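Local coordinates for peptide ABC transporter, peptide-binding protein (Thermus thermophilus, PDB 2D5W) that binds oligopeptides, here a pentapeptide, and probably delivers them to an ABC transporter for uptake across the membrane, at residues A[444-449]-A[462-467]; A[458-463]-A[501-506]. One frame throughout, in Å; residues are numbered along the deposited sequence.

Overall arrangement
Both contacts are buried; interaction 1 lies on strand 463-469, interaction 2 in the loop that leads into it, and their centres lie about 10 Å apart. Interaction 1 packs the end of helix 443-446 and the residue after it on the strand's aromatic residues; interaction 2 joins the loop to the turn at 501-506. They share Gly462 and Met463, so the chain runs from the loop of one straight into the strand of the other, and Trp460 meets Phe464 edge to face between them. The bound peptide is met by Phe447, Phe466 and Ala467 of the segments of interaction 1 and by Gln501, which hydrogen-bonds its backbone, in segment 501-506.

Interaction 1 of 2, residues A[444-449]-A[462-467]; sequences AVVFAD and GMFEFA
Val446, last residue of helix 443-446, and Phe447 just after it make a buried, largely aromatic and aliphatic contact with Phe464 and Phe466 of strand 463-469, part of a mixed sheet. The Phe447 ring turns its edge to the face of Phe466 in an offset edge-to-face pair, centroids 5.5 Å apart and planes at 64°. Its CZ also reaches Phe466 CB, 3.6 Å away near the Phe447 plane. Phe464, its CG anti to the backbone N (chi1 -175°), stretches out from the strand until its CZ touches both, 3.8 Å from Val446 CB and 3.9 Å from Phe447 CE2. Val446 O lies at the Phe464 edge, 3.7 Å from CZ. On the strand, Phe466 CD2 sits over the Phe464 ring centre; on the helix side, Val446 CG2 sits over that of Phe447. Ile452 of the next helix touches all three phenylalanines. A leucine in place of Phe447, having no ring, would probably leave a gap beside Phe466 CB and Phe464 CZ and strip Val446 CG2 of the face it sits over. Phe447 also packs on an apolar side chain of the bound peptide and Phe466 on its backbone, so the cluster walls part of the peptide site of this family 5 solute-binding protein.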
ATOM      1  N   ALA A 444       8.198   2.050  -9.950  1.00  8.86           N
ATOM      2  CA  ALA A 444       9.298   2.659  -9.201  1.00  9.60           C
ATOM      3  C   ALA A 444       9.384   4.169  -9.401  1.00 10.09           C
ATOM      4  O   ALA A 444      10.026   4.869  -8.615  1.00 11.49           O
ATOM      5  CB  ALA A 444      10.617   2.002  -9.590  1.00 10.96           C
ATOM      6  N   VAL A 445       8.747   4.665 -10.456  1.00  8.64           N
ATOM      7  CA  VAL A 445       8.732   6.094 -10.747  1.00  9.67           C
ATOM      8  C   VAL A 445       7.446   6.762 -10.255  1.00  9.83           C
ATOM      9  O   VAL A 445       7.494   7.710  -9.473  1.00 10.43           O
ATOM     10  CB  VAL A 445       8.873   6.364 -12.268  1.00 10.01           C
ATOM     11  CG1 VAL A 445       8.672   7.848 -12.558  1.00 12.39           C
ATOM     12  CG2 VAL A 445      10.250   5.929 -12.747  1.00 13.11           C
ATOM     13  N   VAL A 446       6.295   6.252 -10.684  1.00  9.39           N
ATOM     14  CA  VAL A 446       5.030   6.877 -10.307  1.00  9.64           C
ATOM     15  C   VAL A 446       4.638   6.761  -8.842  1.00  9.36           C
ATOM     16  O   VAL A 446       3.875   7.586  -8.338  1.00 10.45           O
ATOM     17  CB  VAL A 446       3.851   6.371 -11.188  1.00  9.92           C
ATOM     18  CG1 VAL A 446       4.150   6.644 -12.655  1.00 10.53           C
ATOM     19  CG2 VAL A 446       3.596   4.886 -10.953  1.00 10.10           C
ATOM     20  N   PHE A 447       5.163   5.757  -8.148  1.00  8.57           N
ATOM     21  CA  PHE A 447       4.826   5.578  -6.741  1.00  9.58           C
ATOM     22  C   PHE A 447       5.877   6.151  -5.791  1.00  9.24           C
ATOM     23  O   PHE A 447       5.777   5.982  -4.577  1.00 10.68           O
ATOM     24  CB  PHE A 447       4.565   4.097  -6.447  1.00  8.28           C
ATOM     25  CG  PHE A 447       3.374   3.532  -7.186  1.00  8.33           C
ATOM     26  CD1 PHE A 447       3.402   2.225  -7.654  1.00  9.10           C
ATOM     27  CD2 PHE A 447       2.231   4.302  -7.417  1.00  9.33           C
ATOM     28  CE1 PHE A 447       2.319   1.686  -8.344  1.00  9.43           C
ATOM     29  CE2 PHE A 447       1.136   3.766  -8.109  1.00  8.88           C
ATOM     30  CZ  PHE A 447       1.186   2.457  -8.571  1.00  8.28           C
ATOM     31  N   ALA A 448       6.889   6.815  -6.343  1.00  9.93           N
ATOM     32  CA  ALA A 448       7.908   7.461  -5.518  1.00  9.73           C
ATOM     33  C   ALA A 448       7.259   8.750  -5.012  1.00  9.17           C
ATOM     34  O   ALA A 448       6.457   9.373  -5.725  1.00  9.59           O
ATOM     35  CB  ALA A 448       9.146   7.777  -6.346  1.00 11.93           C
ATOM     36  N   ASP A 449       7.603   9.151  -3.791  1.00  9.17           N
ATOM     37  CA  ASP A 449       7.025  10.345  -3.187  1.00  9.08           C
ATOM     38  C   ASP A 449       7.002  11.581  -4.075  1.00  9.02           C
ATOM     39  O   ASP A 449       5.986  12.277  -4.147  1.00  9.62           O
ATOM     40  CB  ASP A 449       7.729  10.683  -1.854  1.00 10.10           C
ATOM     41  CG  ASP A 449       9.226  10.983  -2.006  1.00 11.15           C
ATOM     42  OD1 ASP A 449       9.800  11.519  -1.028  1.00 12.75           O
ATOM     43  OD2 ASP A 449       9.838  10.689  -3.055  1.00 11.51           O
ATOM     44  N   GLY A 462      -4.099  15.277 -13.852  1.00 10.44           N
ATOM     45  CA  GLY A 462      -5.420  14.822 -14.232  1.00 10.24           C
ATOM     46  C   GLY A 462      -5.830  13.549 -13.535  1.00  9.38           C
ATOM     47  O   GLY A 462      -6.144  13.554 -12.346  1.00 10.36           O
ATOM     48  N   MET A 463      -5.820  12.462 -14.299  1.00  9.43           N
ATOM     49  CA  MET A 463      -6.189  11.135 -13.824  1.00  9.20           C
ATOM     50  C   MET A 463      -4.945  10.292 -13.553  1.00  8.57           C
ATOM     51  O   MET A 463      -3.968  10.359 -14.295  1.00  9.31           O
ATOM     52  CB  MET A 463      -7.047  10.441 -14.882  1.00  9.45           C
ATOM     53  CG  MET A 463      -8.370  11.137 -15.173  1.00 10.16           C
ATOM     54  SD  MET A 463      -9.118  10.655 -16.764  1.00 18.69           S
ATOM     55  CE  MET A 463      -9.614   8.971 -16.431  1.00 17.91           C
ATOM     56  N   PHE A 464      -5.000   9.489 -12.494  1.00  8.66           N
ATOM     57  CA  PHE A 464      -3.889   8.622 -12.115  1.00  8.07           C
ATOM     58  C   PHE A 464      -4.517   7.307 -11.651  1.00  7.51           C
ATOM     59  O   PHE A 464      -5.121   7.240 -10.577  1.00  8.11           O
ATOM     60  CB  PHE A 464      -3.090   9.292 -10.987  1.00  9.18           C
ATOM     61  CG  PHE A 464      -1.838   8.554 -10.561  1.00  8.69           C
ATOM     62  CD1 PHE A 464      -1.073   9.056  -9.512  1.00 11.18           C
ATOM     63  CD2 PHE A 464      -1.426   7.374 -11.178  1.00  9.08           C
ATOM     64  CE1 PHE A 464       0.078   8.402  -9.081  1.00 11.00           C
ATOM     65  CE2 PHE A 464      -0.269   6.711 -10.750  1.00  9.88           C
ATOM     66  CZ  PHE A 464       0.479   7.227  -9.701  1.00 10.60           C
ATOM     67  N   GLU A 465      -4.402   6.272 -12.479  1.00  7.99           N
ATOM     68  CA  GLU A 465      -4.978   4.975 -12.148  1.00  8.24           C
ATOM     69  C   GLU A 465      -3.994   3.999 -11.533  1.00  8.06           C
ATOM     70  O   GLU A 465      -2.894   3.791 -12.045  1.00  8.21           O
ATOM     71  CB  GLU A 465      -5.587   4.289 -13.378  1.00  9.00           C
ATOM     72  CG  GLU A 465      -6.176   2.915 -13.016  1.00 10.14           C
ATOM     73  CD  GLU A 465      -6.800   2.161 -14.179  1.00  9.24           C
ATOM     74  OE1 GLU A 465      -7.109   2.781 -15.219  1.00 10.73           O
ATOM     75  OE2 GLU A 465      -7.000   0.933 -14.038  1.00  9.53           O
ATOM     76  N   PHE A 466      -4.411   3.400 -10.426  1.00  7.65           N
ATOM     77  CA  PHE A 466      -3.625   2.384  -9.744  1.00  7.72           C
ATOM     78  C   PHE A 466      -4.539   1.757  -8.703  1.00  7.79           C
ATOM     79  O   PHE A 466      -5.747   2.015  -8.692  1.00  8.50           O
ATOM     80  CB  PHE A 466      -2.343   2.975  -9.118  1.00  8.52           C
ATOM     81  CG  PHE A 466      -2.581   3.966  -8.007  1.00  7.77           C
ATOM     82  CD1 PHE A 466      -2.514   3.571  -6.672  1.00  8.37           C
ATOM     83  CD2 PHE A 466      -2.845   5.304  -8.293  1.00  8.09           C
ATOM     84  CE1 PHE A 466      -2.705   4.492  -5.642  1.00  8.82           C
ATOM     85  CE2 PHE A 466      -3.040   6.235  -7.268  1.00  9.18           C
ATOM     86  CZ  PHE A 466      -2.968   5.825  -5.940  1.00  8.51           C
ATOM     87  N   ALA A 467      -3.986   0.906  -7.851  1.00  7.70           N
ATOM     88  CA  ALA A 467      -4.787   0.270  -6.821  1.00  7.46           C
ATOM     89  C   ALA A 467      -4.193   0.476  -5.444  1.00  8.15           C
ATOM     90  O   ALA A 467      -2.973   0.462  -5.273  1.00  9.32           O
ATOM     91  CB  ALA A 467      -4.910  -1.228  -7.096  1.00  9.87           C
TER

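Interaction 2 of 2, residues A[458-463]-A[501-506]; sequences CKWTGM and QNIGGW
Trp460 meets Ile503 through the six-membered end of its indole: CZ2 lies 3.3 Å from Ile503 CD1, and CH2 of the same ring 3.4 Å from that methyl. The methyl sits at the indole edge, near the ring plane, so the packing is tight rim contact and not a stack over the face; the two side chains cross at about a right angle. Ile503 holds CG1 between its backbone N and carbonyl carbon (chi1 60°), and CD1 swings from there onto the tryptophan. Ile503 O lies off the ring plane, 3.7 Å from Trp460 CZ2, while Gly504 CA is farther away, 4.4 Å from Trp460 CH2.

Ile503 and Gly504 are the central pair of a type I beta turn, Asn502 to Gly505, closed by Gly505 N to Asn502 O at 3.3 Å. Asn502, itself the centre of an inverse gamma turn, ties the turn to Trp506: its OD1 accepts from Trp506 N at 3.1 Å, and its ND2 donates to Trp506 O at 2.9 Å. The first bond is fairly straight, 160° at the hydrogen; the second is bent, 130°. ND2 also bonds Gln480 O. Gly505 has a positive phi, a conformation that favours glycine.

The indole is held by the NE1 bond to Ile452 O; Gly462 O lies in its plane at the edge, and the rings of Phe451 and Phe464 pack on it. Farther back, Trp460 O bonds Asn309 ND2, and the disulfide Cys458-Cys314 links the start of this segment covalently to the chain at Cys314.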
ATOM      1  N   CYS A 458       1.545  20.119  -8.855  1.00 12.22           N
ATOM      2  CA  CYS A 458       1.124  19.830 -10.221  1.00 13.39           C
ATOM      3  C   CYS A 458       2.016  18.836 -10.981  1.00 12.48           C
ATOM      4  O   CYS A 458       2.154  18.923 -12.202  1.00 14.05           O
ATOM      5  CB  CYS A 458       0.979  21.144 -11.013  1.00 14.73           C
ATOM      6  SG  CYS A 458       0.327  22.547 -10.035  1.00 17.09           S
ATOM      7  N   LYS A 459       2.602  17.880 -10.260  1.00 12.75           N
ATOM      8  CA  LYS A 459       3.455  16.865 -10.883  1.00 12.66           C
ATOM      9  C   LYS A 459       2.628  15.994 -11.827  1.00 12.08           C
ATOM     10  O   LYS A 459       3.101  15.607 -12.893  1.00 13.92           O
ATOM     11  CB  LYS A 459       4.150  16.017  -9.817  1.00 14.51           C
ATOM     12  CG  LYS A 459       5.371  16.688  -9.202  1.00 19.78           C
ATOM     13  CD  LYS A 459       6.490  16.868 -10.227  1.00 23.86           C
ATOM     14  CE  LYS A 459       6.983  15.531 -10.766  1.00 26.01           C
ATOM     15  NZ  LYS A 459       8.115  15.683 -11.726  1.00 27.02           N
ATOM     16  N   TRP A 460       1.416  15.640 -11.404  1.00 11.67           N
ATOM     17  CA  TRP A 460       0.484  14.917 -12.264  1.00 11.00           C
ATOM     18  C   TRP A 460      -0.735  15.832 -12.186  1.00 10.81           C
ATOM     19  O   TRP A 460      -1.066  16.342 -11.113  1.00 11.74           O
ATOM     20  CB  TRP A 460       0.207  13.472 -11.808  1.00 10.71           C
ATOM     21  CG  TRP A 460      -0.146  13.239 -10.382  1.00 10.25           C
ATOM     22  CD1 TRP A 460       0.716  13.085  -9.332  1.00 11.49           C
ATOM     23  CD2 TRP A 460      -1.460  13.042  -9.856  1.00  9.53           C
ATOM     24  NE1 TRP A 460       0.016  12.799  -8.187  1.00 11.61           N
ATOM     25  CE2 TRP A 460      -1.323  12.767  -8.479  1.00 10.85           C
ATOM     26  CE3 TRP A 460      -2.746  13.071 -10.416  1.00 10.07           C
ATOM     27  CZ2 TRP A 460      -2.425  12.521  -7.652  1.00 12.11           C
ATOM     28  CZ3 TRP A 460      -3.838  12.828  -9.594  1.00 11.71           C
ATOM     29  CH2 TRP A 460      -3.671  12.558  -8.228  1.00 11.53           C
ATOM     30  N   THR A 461      -1.383  16.055 -13.325  1.00 11.04           N
ATOM     31  CA  THR A 461      -2.468  17.027 -13.412  1.00 11.66           C
ATOM     32  C   THR A 461      -3.864  16.577 -13.798  1.00 11.57           C
ATOM     33  O   THR A 461      -4.729  17.418 -14.060  1.00 13.93           O
ATOM     34  CB  THR A 461      -2.079  18.116 -14.414  1.00 12.71           C
ATOM     35  OG1 THR A 461      -1.878  17.510 -15.698  1.00 16.55           O
ATOM     36  CG2 THR A 461      -0.789  18.807 -13.981  1.00 15.75           C
ATOM     37  N   GLY A 462      -4.099  15.277 -13.852  1.00 10.44           N
ATOM     38  CA  GLY A 462      -5.420  14.822 -14.232  1.00 10.24           C
ATOM     39  C   GLY A 462      -5.830  13.549 -13.535  1.00  9.38           C
ATOM     40  O   GLY A 462      -6.144  13.554 -12.346  1.00 10.36           O
ATOM     41  N   MET A 463      -5.820  12.462 -14.299  1.00  9.43           N
ATOM     42  CA  MET A 463      -6.189  11.135 -13.824  1.00  9.20           C
ATOM     43  C   MET A 463      -4.945  10.292 -13.553  1.00  8.57           C
ATOM     44  O   MET A 463      -3.968  10.359 -14.295  1.00  9.31           O
ATOM     45  CB  MET A 463      -7.047  10.441 -14.882  1.00  9.45           C
ATOM     46  CG  MET A 463      -8.370  11.137 -15.173  1.00 10.16           C
ATOM     47  SD  MET A 463      -9.118  10.655 -16.764  1.00 18.69           S
ATOM     48  CE  MET A 463      -9.614   8.971 -16.431  1.00 17.91           C
ATOM     49  N   GLN A 501      -1.814  10.800   2.772  1.00  9.12           N
ATOM     50  CA  GLN A 501      -2.077  10.077   1.535  1.00  9.40           C
ATOM     51  C   GLN A 501      -3.309  10.526   0.749  1.00  9.57           C
ATOM     52  O   GLN A 501      -3.735   9.827  -0.168  1.00  9.49           O
ATOM     53  CB  GLN A 501      -2.179   8.575   1.824  1.00 11.23           C
ATOM     54  CG  GLN A 501      -0.890   7.951   2.331  1.00 13.91           C
ATOM     55  CD  GLN A 501      -1.042   6.468   2.599  1.00 15.62           C
ATOM     56  OE1 GLN A 501      -1.713   6.065   3.548  1.00 17.24           O
ATOM     57  NE2 GLN A 501      -0.434   5.649   1.753  1.00 17.51           N
ATOM     58  N   ASN A 502      -3.897  11.660   1.119  1.00  9.12           N
ATOM     59  CA  ASN A 502      -5.043  12.199   0.376  1.00  8.17           C
ATOM     60  C   ASN A 502      -4.348  12.946  -0.766  1.00  8.55           C
ATOM     61  O   ASN A 502      -4.289  14.178  -0.793  1.00  9.54           O
ATOM     62  CB  ASN A 502      -5.840  13.168   1.254  1.00  9.27           C
ATOM     63  CG  ASN A 502      -7.095  13.695   0.569  1.00  9.38           C
ATOM     64  OD1 ASN A 502      -7.217  13.674  -0.659  1.00  9.49           O
ATOM     65  ND2 ASN A 502      -8.029  14.193   1.370  1.00 10.16           N
ATOM     66  N   ILE A 503      -3.820  12.165  -1.705  1.00  8.56           N
ATOM     67  CA  ILE A 503      -3.038  12.684  -2.816  1.00  8.65           C
ATOM     68  C   ILE A 503      -3.757  13.562  -3.827  1.00  9.14           C
ATOM     69  O   ILE A 503      -3.112  14.335  -4.533  1.00  9.74           O
ATOM     70  CB  ILE A 503      -2.314  11.518  -3.548  1.00  8.89           C
ATOM     71  CG1 ILE A 503      -3.331  10.512  -4.098  1.00 10.41           C
ATOM     72  CG2 ILE A 503      -1.365  10.809  -2.573  1.00  9.04           C
ATOM     73  CD1 ILE A 503      -4.137  10.998  -5.269  1.00 19.58           C
ATOM     74  N   GLY A 504      -5.080  13.437  -3.891  1.00  8.76           N
ATOM     75  CA  GLY A 504      -5.878  14.229  -4.816  1.00  9.50           C
ATOM     76  C   GLY A 504      -6.393  15.539  -4.234  1.00  8.43           C
ATOM     77  O   GLY A 504      -7.047  16.312  -4.936  1.00  9.91           O
ATOM     78  N   GLY A 505      -6.135  15.770  -2.948  1.00  9.49           N
ATOM     79  CA  GLY A 505      -6.540  17.009  -2.299  1.00 10.17           C
ATOM     80  C   GLY A 505      -8.011  17.262  -2.016  1.00 11.37           C
ATOM     81  O   GLY A 505      -8.473  18.394  -2.133  1.00 13.58           O
ATOM     82  N   TRP A 506      -8.749  16.233  -1.624  1.00 10.51           N
ATOM     83  CA  TRP A 506     -10.169  16.395  -1.326  1.00 10.27           C
ATOM     84  C   TRP A 506     -10.399  16.891   0.091  1.00 10.41           C
ATOM     85  O   TRP A 506      -9.644  16.572   1.008  1.00 11.40           O
ATOM     86  CB  TRP A 506     -10.899  15.061  -1.488  1.00 10.26           C
ATOM     87  CG  TRP A 506     -12.406  15.163  -1.430  1.00  9.51           C
ATOM     88  CD1 TRP A 506     -13.206  15.959  -2.206  1.00  9.95           C
ATOM     89  CD2 TRP A 506     -13.291  14.372  -0.625  1.00  9.51           C
ATOM     90  NE1 TRP A 506     -14.531  15.703  -1.941  1.00 10.86           N
ATOM     91  CE2 TRP A 506     -14.613  14.733  -0.975  1.00  9.77           C
ATOM     92  CE3 TRP A 506     -13.096  13.389   0.354  1.00  9.97           C
ATOM     93  CZ2 TRP A 506     -15.734  14.145  -0.382  1.00 10.47           C
ATOM     94  CZ3 TRP A 506     -14.212  12.801   0.945  1.00 10.23           C
ATOM     95  CH2 TRP A 506     -15.516  13.183   0.572  1.00  9.79           C
TER